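Local coordinates for protein dTDP-4-dehydrorhamnose reductase (PDB 5U9C) that probably catalyses the NADPH-dependent reduction of dTDP-4-dehydro-beta-L-rhamnose to dTDP-beta-L-rhamnose, closing the route to this activated sugar, at residues K7-G12 / F49-A54; Y82-T87 / E138-N143; E88-A93 / A99-L104; N148-R153 / C200-W205. One frame throughout, in Å; residues are numbered along the deposited sequence.

Interaction 1. Residues K7-G12 / F49-A54; sequences KILITG and FSYITA
The phenol ring of Tyr51 is met by Leu9 CD1, which comes in at a slant, 4.1 Å from CE2. The other flat group, the Phe49 ring, has Thr53 CG2 over the centre of one face, 3.7 Å above its plane. Leu9 CD1 also lies 4.2 Å from Ile52 CG1, so one methyl of the strand touches two successive side chains of the helix. With CG anti to the backbone N (chi1 170°), the Tyr51 ring swings back to the strand, although its CB does not start in that direction. Thr53 keeps its methyl over Phe49 while OG1 donates to Phe49 O, 2.8 Å away, from the face of that carbonyl opposite to Thr53 N. Strand 7-11, first along the chain, lies inside the Rossmann-type parallel sheet between 31-34 and 59-62, and helix 48-55 packs on it; Ile52 also touches Ile60 of strand 59-62. Wholly apolar and made through one leucine methyl, the contact depends on shape and exclusion of water.

Interaction 2. Residues Y82-T87 / E138-N143; sequences YNHLAT and ESSVRN
Two helices that cover the same side of the Rossmann-type sheet, 76-97 and 129-144, meet here mainly through Thr87, Ser140 and Val141, with the His84 ring alongside; Thr87 and Ser140 are the closest backbone positions (CA to CA 7.0 Å). Thr87 CG2 touches Val141 CG2 at 3.8 Å, methyl against methyl. That methyl is free to face the other helix because Thr87 OG1 turns back along its own helix, beside the backbone N (chi1 -62°), and donates to Asn83 O at 2.7 Å from above the carbonyl plane. The same hydroxyl is also bonded to His62 NE2. One turn back on helix 76-97, the His84 imidazole presents its edge to Ser140 OG, close to the ring plane, 3.6 Å from CD2. This is a close approach without a hydrogen bond: the stronger partner of Ser140 OG is Glu88 OE1, one turn beyond His84. His84 also packs on Tyr266 of the second subunit. On helix 129-144, Arg142 NH1 forms a salt bridge with Glu138 OE1 at 3.2 Å, and Glu138 OE1 has a second basic partner in Arg153. The short side chains of Thr87 and Ser140 therefore let the helices come close, the methyl pair supplying apolar contact and the Ser140-Glu88 bond a polar link; two basic partners would probably favour an ionised Glu138.

Interaction 3. Residues E88-A93 / A99-L104; sequences EQIAQA and AWLLYL. With IMD (imidazole), chain H.
Leu101 reaches from its strand toward helix 76-97, CB first, and with CG anti to the backbone N (chi1 174°) it divides its two methyls between neighbouring residues of that helix. CB and CG form the stalk, and the touching is left to the branch ends. CD1 meets Ile90 CG2 at 4.0 Å, the two side chains crossing at about a right angle. CD2 settles against Ala91, 3.9 Å from its CA and 4.2 Å from its CB; the short alanine lets the leucine methyl come right up to the helix backbone. On another side of the helix, Gln92 NE2 donates to Glu88 OE2 (3.1 Å, 152°), while an imidazole, probably from the crystallisation liquor, makes a weak bond from N1 to Gln89 OE1. Helix 76-97 and strand 100-106 follow each other in the chain. Leu101 also touches Ile60 of strand 59-62 and Val141 of helix 129-144, and Ile90 reaches Ile48 and Ile52, placing helix 76-97 between helices 48-55 and 129-144 above the parallel sheet.

Interaction 4. Residues N148-R153 / C200-W205; sequences NHLIIR and CNFIIW
Ile152 CD1 is the bump that strand 149-154 presents to helix 196-209, and it fits between Phe202 and Ile203. It meets the Phe202 ring at the edge, near the ring plane, 3.9 Å from CE2 and 4.0 Å from CD2. On the Ile203 side the same methyl lies 4.1 Å from CG1. The ethyl branch of Ile152 gets there because CG1 stands anti to the carbonyl carbon, beside the backbone N (chi1 -55°). Ile203 does not start out toward the strand from its CB, yet its CG1, placed beside the backbone N, comes up to form the second wall of the notch that takes Ile152 CD1. Leu150, two residues earlier on the same face of the strand, adds a second, shallower bump: its CD2 stands obliquely to the Phe202 ring, 4.4 Å from CE2. Side by side, the two methyls make one ridge, and the CE2 corner of Phe202 rests against it. This is the helix-on-sheet layer of a Rossmann-type fold, on the face turned away from helix 129-144. Strand and helix segments run nearly antiparallel, at 167°, and their axes approach to 11.8 Å, a gap spanned by these side chains. Beyond the contact the hydrophobic layer continues: Phe202 meets the ring of Phe217, with planes at about 40°, and touches Leu215, while Ile152 and Ile203 both touch Leu102 of the adjoining strand 100-106.

Overall arrangement
Interactions 1, 3 and 4 reach one parallel sheet, whereas interaction 2 joins two helices lying over it. Interactions 2 and 3 share helix 76-97, with centres 8 Å apart, and join at Ser140 OG and Glu88 OE1 (2.8 Å). Interaction 1 lies about 9 Å from interaction 3, centre to centre, and touches it where Ile52 CG2 meets Ala93 CB. Interaction 4 covers the opposite side of the sheet; its strand neighbours that of interaction 3, and it joins interaction 2 at Arg153 NH2 and Glu138 OE1 (2.8 Å). All four lie away from the malate-binding residues Phe168, Lys171 and Arg256.

Interaction 1. Residues K7-G12 / F49-A54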
loop_
_atom_site.group_PDB
_atom_site.type_symbol
_atom_site.label_atom_id
_atom_site.label_comp_id
_atom_site.label_asym_id
_atom_site.label_seq_id
_atom_site.Cartn_x
_atom_site.Cartn_y
_atom_site.Cartn_z
ATOM N N LYS D 7 -30.132 38.625 -1.114
ATOM C CA LYS D 7 -29.605 38.375 0.220
ATOM C C LYS D 7 -28.500 37.296 0.225
ATOM O O LYS D 7 -28.651 36.225 -0.397
ATOM C CB LYS D 7 -30.760 37.996 1.174
ATOM C CG LYS D 7 -30.303 37.738 2.601
ATOM C CD LYS D 7 -31.380 37.170 3.537
ATOM C CE LYS D 7 -32.410 38.190 3.995
ATOM N NZ LYS D 7 -33.288 37.615 5.071
ATOM N N ILE D 8 -27.404 37.623 0.907
ATOM C CA ILE D 8 -26.260 36.737 1.137
ATOM C C ILE D 8 -26.206 36.402 2.630
ATOM O O ILE D 8 -26.201 37.299 3.485
ATOM C CB ILE D 8 -24.921 37.411 0.785
ATOM C CG1 ILE D 8 -24.819 37.622 -0.717
ATOM C CG2 ILE D 8 -23.757 36.540 1.250
ATOM C CD1 ILE D 8 -23.658 38.491 -1.150
ATOM N N LEU D 9 -26.164 35.120 2.943
ATOM C CA LEU D 9 -26.041 34.657 4.320
ATOM C C LEU D 9 -24.642 34.017 4.461
ATOM O O LEU D 9 -24.294 33.100 3.706
ATOM C CB LEU D 9 -27.174 33.697 4.642
ATOM C CG LEU D 9 -27.268 33.208 6.088
ATOM C CD1 LEU D 9 -28.696 32.790 6.440
ATOM C CD2 LEU D 9 -26.295 32.066 6.361
ATOM N N ILE D 10 -23.849 34.518 5.411
ATOM C CA ILE D 10 -22.461 34.066 5.624
ATOM C C ILE D 10 -22.222 33.413 6.976
ATOM O O ILE D 10 -22.577 33.995 7.995
ATOM C CB ILE D 10 -21.467 35.269 5.575
ATOM C CG1 ILE D 10 -21.704 36.088 4.319
ATOM C CG2 ILE D 10 -19.996 34.797 5.662
ATOM C CD1 ILE D 10 -20.786 37.274 4.159
ATOM N N THR D 11 -21.619 32.216 6.984
ATOM C CA THR D 11 -21.181 31.568 8.243
ATOM C C THR D 11 -19.676 31.813 8.295
ATOM O O THR D 11 -19.023 31.872 7.251
ATOM C CB THR D 11 -21.449 30.041 8.301
ATOM O OG1 THR D 11 -20.546 29.331 7.417
ATOM C CG2 THR D 11 -22.900 29.742 7.954
ATOM N N GLY D 12 -19.117 31.929 9.495
ATOM C CA GLY D 12 -17.664 32.202 9.657
ATOM C C GLY D 12 -17.257 33.592 9.162
ATOM O O GLY D 12 -16.129 33.795 8.669
ATOM N N PHE D 49 -31.475 24.361 9.881
ATOM C CA PHE D 49 -32.444 24.323 8.787
ATOM C C PHE D 49 -33.564 25.365 8.930
ATOM O O PHE D 49 -33.829 26.129 7.987
ATOM C CB PHE D 49 -33.021 22.917 8.616
ATOM C CG PHE D 49 -33.932 22.771 7.432
ATOM C CD1 PHE D 49 -35.305 23.015 7.554
ATOM C CD2 PHE D 49 -33.429 22.382 6.194
ATOM C CE1 PHE D 49 -36.142 22.879 6.457
ATOM C CE2 PHE D 49 -34.264 22.228 5.104
ATOM C CZ PHE D 49 -35.615 22.492 5.226
ATOM N N SER D 50 -34.203 25.415 10.096
ATOM C CA SER D 50 -35.284 26.383 10.316
ATOM C C SER D 50 -34.794 27.808 10.180
ATOM O O SER D 50 -35.452 28.629 9.547
ATOM C CB SER D 50 -35.931 26.207 11.682
ATOM O OG SER D 50 -36.609 24.982 11.735
ATOM N N TYR D 51 -33.631 28.093 10.757
ATOM C CA TYR D 51 -33.057 29.449 10.692
ATOM C C TYR D 51 -32.756 29.877 9.262
ATOM O O TYR D 51 -33.252 30.900 8.809
ATOM C CB TYR D 51 -31.795 29.594 11.572
ATOM C CG TYR D 51 -31.073 30.888 11.326
ATOM C CD1 TYR D 51 -31.629 32.111 11.708
ATOM C CD2 TYR D 51 -29.849 30.894 10.678
ATOM C CE1 TYR D 51 -30.968 33.320 11.445
ATOM C CE2 TYR D 51 -29.188 32.072 10.405
ATOM C CZ TYR D 51 -29.738 33.277 10.785
ATOM O OH TYR D 51 -29.035 34.414 10.496
ATOM N N ILE D 52 -31.982 29.085 8.540
ATOM C CA ILE D 52 -31.638 29.469 7.172
ATOM C C ILE D 52 -32.844 29.559 6.222
ATOM O O ILE D 52 -32.947 30.525 5.454
ATOM C CB ILE D 52 -30.539 28.571 6.595
ATOM C CG1 ILE D 52 -29.268 28.744 7.442
ATOM C CG2 ILE D 52 -30.288 28.900 5.122
ATOM C CD1 ILE D 52 -28.091 27.934 6.944
ATOM N N THR D 53 -33.764 28.595 6.283
ATOM C CA THR D 53 -34.904 28.606 5.373
ATOM C C THR D 53 -35.800 29.814 5.603
ATOM O O THR D 53 -36.310 30.373 4.642
ATOM C CB THR D 53 -35.720 27.291 5.385
ATOM O OG1 THR D 53 -36.125 26.971 6.719
ATOM C CG2 THR D 53 -34.881 26.154 4.844
ATOM N N ALA D 54 -35.972 30.226 6.868
ATOM C CA ALA D 54 -36.775 31.425 7.178
ATOM C C ALA D 54 -36.108 32.703 6.650
ATOM O O ALA D 54 -36.814 33.660 6.314
ATOM C CB ALA D 54 -37.068 31.547 8.678
#

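Interaction 2. Residues Y82-T87 / E138-N143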
loop_
_atom_site.group_PDB
_atom_site.type_symbol
_atom_site.label_atom_id
_atom_site.label_comp_id
_atom_site.label_asym_id
_atom_site.label_seq_id
_atom_site.Cartn_x
_atom_site.Cartn_y
_atom_site.Cartn_z
ATOM N N TYR D 82 -19.343 19.469 13.543
ATOM C CA TYR D 82 -19.092 20.811 13.017
ATOM C C TYR D 82 -18.907 20.900 11.519
ATOM O O TYR D 82 -19.361 21.870 10.905
ATOM C CB TYR D 82 -17.837 21.404 13.652
ATOM C CG TYR D 82 -17.990 21.974 15.046
ATOM C CD1 TYR D 82 -18.571 21.242 16.075
ATOM C CD2 TYR D 82 -17.456 23.228 15.354
ATOM C CE1 TYR D 82 -18.666 21.760 17.374
ATOM C CE2 TYR D 82 -17.550 23.757 16.643
ATOM C CZ TYR D 82 -18.153 23.019 17.646
ATOM O OH TYR D 82 -18.242 23.551 18.918
ATOM N N ASN D 83 -18.209 19.932 10.944
ATOM C CA ASN D 83 -17.870 19.979 9.514
ATOM C C ASN D 83 -18.772 19.147 8.644
ATOM O O ASN D 83 -18.959 19.466 7.456
ATOM C CB ASN D 83 -16.394 19.581 9.312
ATOM C CG ASN D 83 -15.436 20.513 10.049
ATOM O OD1 ASN D 83 -15.816 21.627 10.427
ATOM N ND2 ASN D 83 -14.195 20.062 10.276
ATOM N N HIS D 84 -19.318 18.068 9.206
ATOM C CA HIS D 84 -20.222 17.229 8.429
ATOM C C HIS D 84 -21.691 17.468 8.740
ATOM O O HIS D 84 -22.425 17.915 7.875
ATOM C CB HIS D 84 -19.882 15.756 8.562
ATOM C CG HIS D 84 -20.879 14.856 7.907
ATOM N ND1 HIS D 84 -21.227 13.634 8.430
ATOM C CD2 HIS D 84 -21.687 15.053 6.836
ATOM C CE1 HIS D 84 -22.141 13.073 7.658
ATOM N NE2 HIS D 84 -22.448 13.921 6.691
ATOM N N LEU D 85 -22.124 17.181 9.959
ATOM C CA LEU D 85 -23.540 17.323 10.271
ATOM C C LEU D 85 -24.074 18.746 10.065
ATOM O O LEU D 85 -25.136 18.912 9.498
ATOM C CB LEU D 85 -23.844 16.800 11.677
ATOM C CG LEU D 85 -23.427 15.333 11.924
ATOM C CD1 LEU D 85 -23.866 14.943 13.314
ATOM C CD2 LEU D 85 -24.023 14.362 10.916
ATOM N N ALA D 86 -23.344 19.765 10.518
ATOM C CA ALA D 86 -23.779 21.135 10.330
ATOM C C ALA D 86 -23.871 21.477 8.838
ATOM O O ALA D 86 -24.829 22.092 8.408
ATOM C CB ALA D 86 -22.853 22.109 11.049
ATOM N N THR D 87 -22.887 21.040 8.064
ATOM C CA THR D 87 -22.828 21.324 6.636
ATOM C C THR D 87 -24.011 20.651 5.923
ATOM O O THR D 87 -24.566 21.230 4.998
ATOM C CB THR D 87 -21.475 20.869 6.058
ATOM O OG1 THR D 87 -20.430 21.610 6.688
ATOM C CG2 THR D 87 -21.383 21.091 4.550
ATOM N N GLU D 138 -18.311 17.939 1.760
ATOM C CA GLU D 138 -18.406 18.195 0.300
ATOM C C GLU D 138 -19.489 17.332 -0.338
ATOM O O GLU D 138 -20.279 17.834 -1.137
ATOM C CB GLU D 138 -17.108 17.922 -0.463
ATOM C CG GLU D 138 -15.891 18.787 -0.138
ATOM C CD GLU D 138 -14.725 18.509 -1.086
ATOM O OE1 GLU D 138 -14.915 17.762 -2.079
ATOM O OE2 GLU D 138 -13.621 19.052 -0.860
ATOM N N SER D 139 -19.518 16.047 0.010
ATOM C CA SER D 139 -20.526 15.133 -0.530
ATOM C C SER D 139 -21.928 15.674 -0.245
ATOM O O SER D 139 -22.773 15.727 -1.153
ATOM C CB SER D 139 -20.400 13.724 0.064
ATOM O OG SER D 139 -19.127 13.156 -0.174
ATOM N N SER D 140 -22.149 16.119 0.999
ATOM C CA SER D 140 -23.459 16.646 1.422
ATOM C C SER D 140 -23.895 17.812 0.542
ATOM O O SER D 140 -25.067 17.921 0.170
ATOM C CB SER D 140 -23.408 17.130 2.873
ATOM O OG SER D 140 -23.307 16.040 3.740
ATOM N N VAL D 141 -22.942 18.674 0.213
ATOM C CA VAL D 141 -23.185 19.838 -0.622
ATOM C C VAL D 141 -23.541 19.413 -2.059
ATOM O O VAL D 141 -24.572 19.853 -2.597
ATOM C CB VAL D 141 -21.987 20.798 -0.588
ATOM C CG1 VAL D 141 -22.111 21.893 -1.643
ATOM C CG2 VAL D 141 -21.847 21.406 0.807
ATOM N N ARG D 142 -22.729 18.530 -2.649
ATOM C CA ARG D 142 -22.962 18.048 -4.033
ATOM C C ARG D 142 -24.266 17.336 -4.231
ATOM O O ARG D 142 -24.970 17.606 -5.206
ATOM C CB ARG D 142 -21.874 17.076 -4.508
ATOM C CG ARG D 142 -20.569 17.741 -4.797
ATOM C CD ARG D 142 -19.690 16.891 -5.707
ATOM N NE ARG D 142 -18.389 17.524 -5.752
ATOM C CZ ARG D 142 -17.474 17.388 -4.802
ATOM N NH1 ARG D 142 -16.326 18.041 -4.901
ATOM N NH2 ARG D 142 -17.712 16.617 -3.741
ATOM N N ASN D 143 -24.549 16.392 -3.337
ATOM C CA ASN D 143 -25.774 15.628 -3.387
ATOM C C ASN D 143 -27.047 16.512 -3.250
ATOM O O ASN D 143 -28.011 16.300 -3.964
ATOM C CB ASN D 143 -25.759 14.521 -2.325
ATOM C CG ASN D 143 -24.631 13.505 -2.540
ATOM O OD1 ASN D 143 -23.793 13.648 -3.444
ATOM N ND2 ASN D 143 -24.584 12.492 -1.679
#

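Interaction 3. Residues E88-A93 / A99-L104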
loop_
_atom_site.group_PDB
_atom_site.type_symbol
_atom_site.label_atom_id
_atom_site.label_comp_id
_atom_site.label_asym_id
_atom_site.label_seq_id
_atom_site.Cartn_x
_atom_site.Cartn_y
_atom_site.Cartn_z
ATOM N N GLU D 88 -24.396 19.453 6.378
ATOM C CA GLU D 88 -25.535 18.733 5.826
ATOM C C GLU D 88 -26.816 19.548 5.992
ATOM O O GLU D 88 -27.626 19.627 5.074
ATOM C CB GLU D 88 -25.682 17.366 6.500
ATOM C CG GLU D 88 -26.973 16.579 6.218
ATOM C CD GLU D 88 -27.131 16.116 4.774
ATOM O OE1 GLU D 88 -26.142 16.128 4.015
ATOM O OE2 GLU D 88 -28.266 15.727 4.391
ATOM N N GLN D 89 -27.014 20.133 7.167
ATOM C CA GLN D 89 -28.204 20.970 7.389
ATOM C C GLN D 89 -28.175 22.230 6.525
ATOM O O GLN D 89 -29.196 22.642 5.988
ATOM C CB GLN D 89 -28.362 21.300 8.862
ATOM C CG GLN D 89 -28.606 20.047 9.695
ATOM C CD GLN D 89 -29.867 19.342 9.295
ATOM O OE1 GLN D 89 -30.946 19.931 9.300
ATOM N NE2 GLN D 89 -29.749 18.064 8.957
ATOM N N ILE D 90 -27.003 22.837 6.385
ATOM C CA ILE D 90 -26.867 24.024 5.541
ATOM C C ILE D 90 -27.204 23.670 4.080
ATOM O O ILE D 90 -27.930 24.414 3.408
ATOM C CB ILE D 90 -25.450 24.629 5.649
ATOM C CG1 ILE D 90 -25.257 25.201 7.068
ATOM C CG2 ILE D 90 -25.238 25.705 4.587
ATOM C CD1 ILE D 90 -23.861 25.669 7.397
ATOM N N ALA D 91 -26.676 22.548 3.593
ATOM C CA ALA D 91 -26.948 22.114 2.210
ATOM C C ALA D 91 -28.444 21.805 1.999
ATOM O O ALA D 91 -29.001 22.171 0.973
ATOM C CB ALA D 91 -26.112 20.912 1.864
ATOM N N GLN D 92 -29.090 21.169 2.982
ATOM C CA GLN D 92 -30.513 20.867 2.872
ATOM C C GLN D 92 -31.314 22.178 2.829
ATOM O O GLN D 92 -32.247 22.304 2.041
ATOM C CB GLN D 92 -31.013 19.950 4.010
ATOM C CG GLN D 92 -30.556 18.497 3.920
ATOM C CD GLN D 92 -30.980 17.814 2.625
ATOM O OE1 GLN D 92 -32.023 18.129 2.047
ATOM N NE2 GLN D 92 -30.191 16.843 2.190
ATOM N N ALA D 93 -30.931 23.141 3.666
ATOM C CA ALA D 93 -31.583 24.437 3.690
ATOM C C ALA D 93 -31.374 25.182 2.341
ATOM O O ALA D 93 -32.327 25.755 1.794
ATOM C CB ALA D 93 -31.090 25.262 4.854
ATOM N N ALA D 99 -31.064 28.480 -2.861
ATOM C CA ALA D 99 -29.901 29.336 -2.786
ATOM C C ALA D 99 -28.669 28.685 -3.400
ATOM O O ALA D 99 -28.464 27.462 -3.283
ATOM C CB ALA D 99 -29.617 29.683 -1.326
ATOM N N TRP D 100 -27.846 29.508 -4.047
ATOM C CA TRP D 100 -26.540 29.072 -4.561
ATOM C C TRP D 100 -25.638 28.981 -3.330
ATOM O O TRP D 100 -25.572 29.924 -2.543
ATOM C CB TRP D 100 -26.022 30.087 -5.566
ATOM C CG TRP D 100 -24.631 29.888 -6.117
ATOM C CD1 TRP D 100 -24.277 29.183 -7.244
ATOM C CD2 TRP D 100 -23.433 30.505 -5.641
ATOM N NE1 TRP D 100 -22.924 29.301 -7.465
ATOM C CE2 TRP D 100 -22.386 30.113 -6.504
ATOM C CE3 TRP D 100 -23.135 31.336 -4.551
ATOM C CZ2 TRP D 100 -21.068 30.529 -6.313
ATOM C CZ3 TRP D 100 -21.833 31.746 -4.367
ATOM C CH2 TRP D 100 -20.812 31.341 -5.248
ATOM N N LEU D 101 -24.975 27.837 -3.152
ATOM C CA LEU D 101 -24.158 27.570 -1.978
ATOM C C LEU D 101 -22.683 27.430 -2.275
ATOM O O LEU D 101 -22.276 26.601 -3.096
ATOM C CB LEU D 101 -24.643 26.278 -1.317
ATOM C CG LEU D 101 -23.849 25.700 -0.141
ATOM C CD1 LEU D 101 -23.771 26.668 1.024
ATOM C CD2 LEU D 101 -24.503 24.418 0.324
ATOM N N LEU D 102 -21.878 28.201 -1.562
ATOM C CA LEU D 102 -20.436 28.142 -1.690
ATOM C C LEU D 102 -19.915 27.486 -0.435
ATOM O O LEU D 102 -20.229 27.924 0.666
ATOM C CB LEU D 102 -19.835 29.540 -1.887
ATOM C CG LEU D 102 -18.303 29.711 -1.839
ATOM C CD1 LEU D 102 -17.554 28.693 -2.637
ATOM C CD2 LEU D 102 -17.901 31.099 -2.311
ATOM N N TYR D 103 -19.162 26.413 -0.605
ATOM C CA TYR D 103 -18.566 25.673 0.511
ATOM C C TYR D 103 -17.053 25.758 0.402
ATOM O O TYR D 103 -16.479 25.390 -0.618
ATOM C CB TYR D 103 -19.018 24.194 0.501
ATOM C CG TYR D 103 -18.414 23.309 1.584
ATOM C CD1 TYR D 103 -18.520 23.652 2.930
ATOM C CD2 TYR D 103 -17.828 22.077 1.277
ATOM C CE1 TYR D 103 -18.005 22.838 3.931
ATOM C CE2 TYR D 103 -17.315 21.251 2.278
ATOM C CZ TYR D 103 -17.419 21.638 3.599
ATOM O OH TYR D 103 -16.944 20.843 4.604
ATOM N N LEU D 104 -16.424 26.291 1.439
ATOM C CA LEU D 104 -14.974 26.373 1.491
ATOM C C LEU D 104 -14.442 25.036 2.008
ATOM O O LEU D 104 -14.694 24.664 3.149
ATOM C CB LEU D 104 -14.537 27.492 2.425
ATOM C CG LEU D 104 -13.024 27.629 2.659
ATOM C CD1 LEU D 104 -12.322 27.989 1.354
ATOM C CD2 LEU D 104 -12.765 28.671 3.730
HETATM N N1 IMD H . -33.950 18.642 9.058
HETATM C C2 IMD H . -33.813 18.525 7.717
HETATM N N3 IMD H . -35.041 18.601 7.154
HETATM C C4 IMD H . -35.950 18.764 8.140
HETATM C C5 IMD H . -35.265 18.789 9.337
#

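Interaction 4. Residues N148-R153 / C200-W205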
loop_
_atom_site.group_PDB
_atom_site.type_symbol
_atom_site.label_atom_id
_atom_site.label_comp_id
_atom_site.label_asym_id
_atom_site.label_seq_id
_atom_site.Cartn_x
_atom_site.Cartn_y
_atom_site.Cartn_z
ATOM N N ASN D 148 -26.228 23.887 -8.385
ATOM C CA ASN D 148 -26.211 25.236 -7.850
ATOM C C ASN D 148 -25.307 25.352 -6.621
ATOM O O ASN D 148 -25.715 25.873 -5.583
ATOM C CB ASN D 148 -27.666 25.636 -7.528
ATOM C CG ASN D 148 -27.884 27.134 -7.516
ATOM O OD1 ASN D 148 -27.202 27.892 -8.212
ATOM N ND2 ASN D 148 -28.894 27.568 -6.767
ATOM N N HIS D 149 -24.082 24.831 -6.731
ATOM C CA HIS D 149 -23.113 24.944 -5.649
ATOM C C HIS D 149 -21.737 25.202 -6.221
ATOM O O HIS D 149 -21.478 24.930 -7.419
ATOM C CB HIS D 149 -23.037 23.668 -4.823
ATOM C CG HIS D 149 -22.411 22.521 -5.555
ATOM N ND1 HIS D 149 -23.141 21.639 -6.326
ATOM C CD2 HIS D 149 -21.118 22.127 -5.653
ATOM C CE1 HIS D 149 -22.323 20.747 -6.862
ATOM N NE2 HIS D 149 -21.090 21.029 -6.483
ATOM N N LEU D 150 -20.865 25.703 -5.357
ATOM C CA LEU D 150 -19.460 25.893 -5.688
ATOM C C LEU D 150 -18.637 25.436 -4.483
ATOM O O LEU D 150 -18.840 25.915 -3.352
ATOM C CB LEU D 150 -19.138 27.340 -6.036
ATOM C CG LEU D 150 -17.662 27.622 -6.372
ATOM C CD1 LEU D 150 -17.157 26.747 -7.512
ATOM C CD2 LEU D 150 -17.429 29.086 -6.703
ATOM N N ILE D 151 -17.734 24.495 -4.721
ATOM C CA ILE D 151 -16.838 23.985 -3.686
ATOM C C ILE D 151 -15.446 24.429 -4.078
ATOM O O ILE D 151 -14.985 24.136 -5.202
ATOM C CB ILE D 151 -16.909 22.458 -3.599
ATOM C CG1 ILE D 151 -18.264 22.052 -3.014
ATOM C CG2 ILE D 151 -15.764 21.906 -2.744
ATOM C CD1 ILE D 151 -18.601 20.586 -3.204
ATOM N N ILE D 152 -14.799 25.174 -3.188
ATOM C CA ILE D 152 -13.448 25.662 -3.427
ATOM C C ILE D 152 -12.521 25.051 -2.394
ATOM O O ILE D 152 -12.744 25.178 -1.176
ATOM C CB ILE D 152 -13.337 27.175 -3.317
ATOM C CG1 ILE D 152 -14.338 27.863 -4.248
ATOM C CG2 ILE D 152 -11.898 27.611 -3.627
ATOM C CD1 ILE D 152 -14.315 29.376 -4.141
ATOM N N ARG D 153 -11.474 24.404 -2.870
ATOM C CA ARG D 153 -10.485 23.821 -1.983
ATOM C C ARG D 153 -9.299 24.769 -1.913
ATOM O O ARG D 153 -8.706 25.118 -2.934
ATOM C CB ARG D 153 -10.048 22.434 -2.457
ATOM C CG ARG D 153 -11.178 21.419 -2.582
ATOM C CD ARG D 153 -10.644 20.019 -2.861
ATOM N NE ARG D 153 -11.686 19.012 -2.980
ATOM C CZ ARG D 153 -11.925 18.225 -4.029
ATOM N NH1 ARG D 153 -11.158 18.242 -5.122
ATOM N NH2 ARG D 153 -12.919 17.350 -3.953
ATOM N N CYS D 200 -10.709 35.962 -1.691
ATOM C CA CYS D 200 -11.840 36.881 -1.489
ATOM C C CYS D 200 -12.267 37.502 -2.834
ATOM O O CYS D 200 -13.420 37.465 -3.209
ATOM C CB CYS D 200 -11.453 37.990 -0.503
ATOM S SG CYS D 200 -12.706 39.272 -0.293
ATOM N N ASN D 201 -11.306 38.062 -3.558
ATOM C CA ASN D 201 -11.591 38.672 -4.850
ATOM C C ASN D 201 -12.235 37.663 -5.812
ATOM O O ASN D 201 -13.157 38.023 -6.556
ATOM C CB ASN D 201 -10.318 39.266 -5.456
ATOM C CG ASN D 201 -9.769 40.445 -4.640
ATOM O OD1 ASN D 201 -10.521 41.154 -3.963
ATOM N ND2 ASN D 201 -8.462 40.667 -4.721
ATOM N N PHE D 202 -11.743 36.422 -5.793
ATOM C CA PHE D 202 -12.286 35.378 -6.645
ATOM C C PHE D 202 -13.724 35.057 -6.249
ATOM O O PHE D 202 -14.579 34.857 -7.120
ATOM C CB PHE D 202 -11.454 34.085 -6.637
ATOM C CG PHE D 202 -12.094 32.980 -7.432
ATOM C CD1 PHE D 202 -11.947 32.934 -8.807
ATOM C CD2 PHE D 202 -12.923 32.056 -6.824
ATOM C CE1 PHE D 202 -12.563 31.944 -9.557
ATOM C CE2 PHE D 202 -13.565 31.081 -7.569
ATOM C CZ PHE D 202 -13.378 31.021 -8.928
ATOM N N ILE D 203 -13.980 35.014 -4.944
ATOM C CA ILE D 203 -15.307 34.720 -4.437
ATOM C C ILE D 203 -16.325 35.792 -4.872
ATOM O O ILE D 203 -17.455 35.443 -5.239
ATOM C CB ILE D 203 -15.291 34.521 -2.918
ATOM C CG1 ILE D 203 -14.604 33.185 -2.599
ATOM C CG2 ILE D 203 -16.702 34.524 -2.369
ATOM C CD1 ILE D 203 -14.396 32.920 -1.129
ATOM N N ILE D 204 -15.934 37.070 -4.837
ATOM C CA ILE D 204 -16.831 38.156 -5.265
ATOM C C ILE D 204 -17.185 37.941 -6.749
ATOM O O ILE D 204 -18.347 38.041 -7.152
ATOM C CB ILE D 204 -16.190 39.543 -5.025
ATOM C CG1 ILE D 204 -15.917 39.764 -3.523
ATOM C CG2 ILE D 204 -17.064 40.667 -5.587
ATOM C CD1 ILE D 204 -17.156 39.820 -2.647
ATOM N N TRP D 205 -16.181 37.595 -7.542
ATOM C CA TRP D 205 -16.380 37.310 -8.957
ATOM C C TRP D 205 -17.311 36.105 -9.124
ATOM O O TRP D 205 -18.218 36.134 -9.956
ATOM C CB TRP D 205 -15.025 37.061 -9.656
ATOM C CG TRP D 205 -15.122 36.612 -11.092
ATOM C CD1 TRP D 205 -15.080 37.399 -12.200
ATOM C CD2 TRP D 205 -15.287 35.263 -11.567
ATOM N NE1 TRP D 205 -15.205 36.631 -13.339
ATOM C CE2 TRP D 205 -15.346 35.320 -12.978
ATOM C CE3 TRP D 205 -15.406 34.022 -10.938
ATOM C CZ2 TRP D 205 -15.501 34.180 -13.769
ATOM C CZ3 TRP D 205 -15.558 32.882 -11.727
ATOM C CH2 TRP D 205 -15.605 32.972 -13.128
#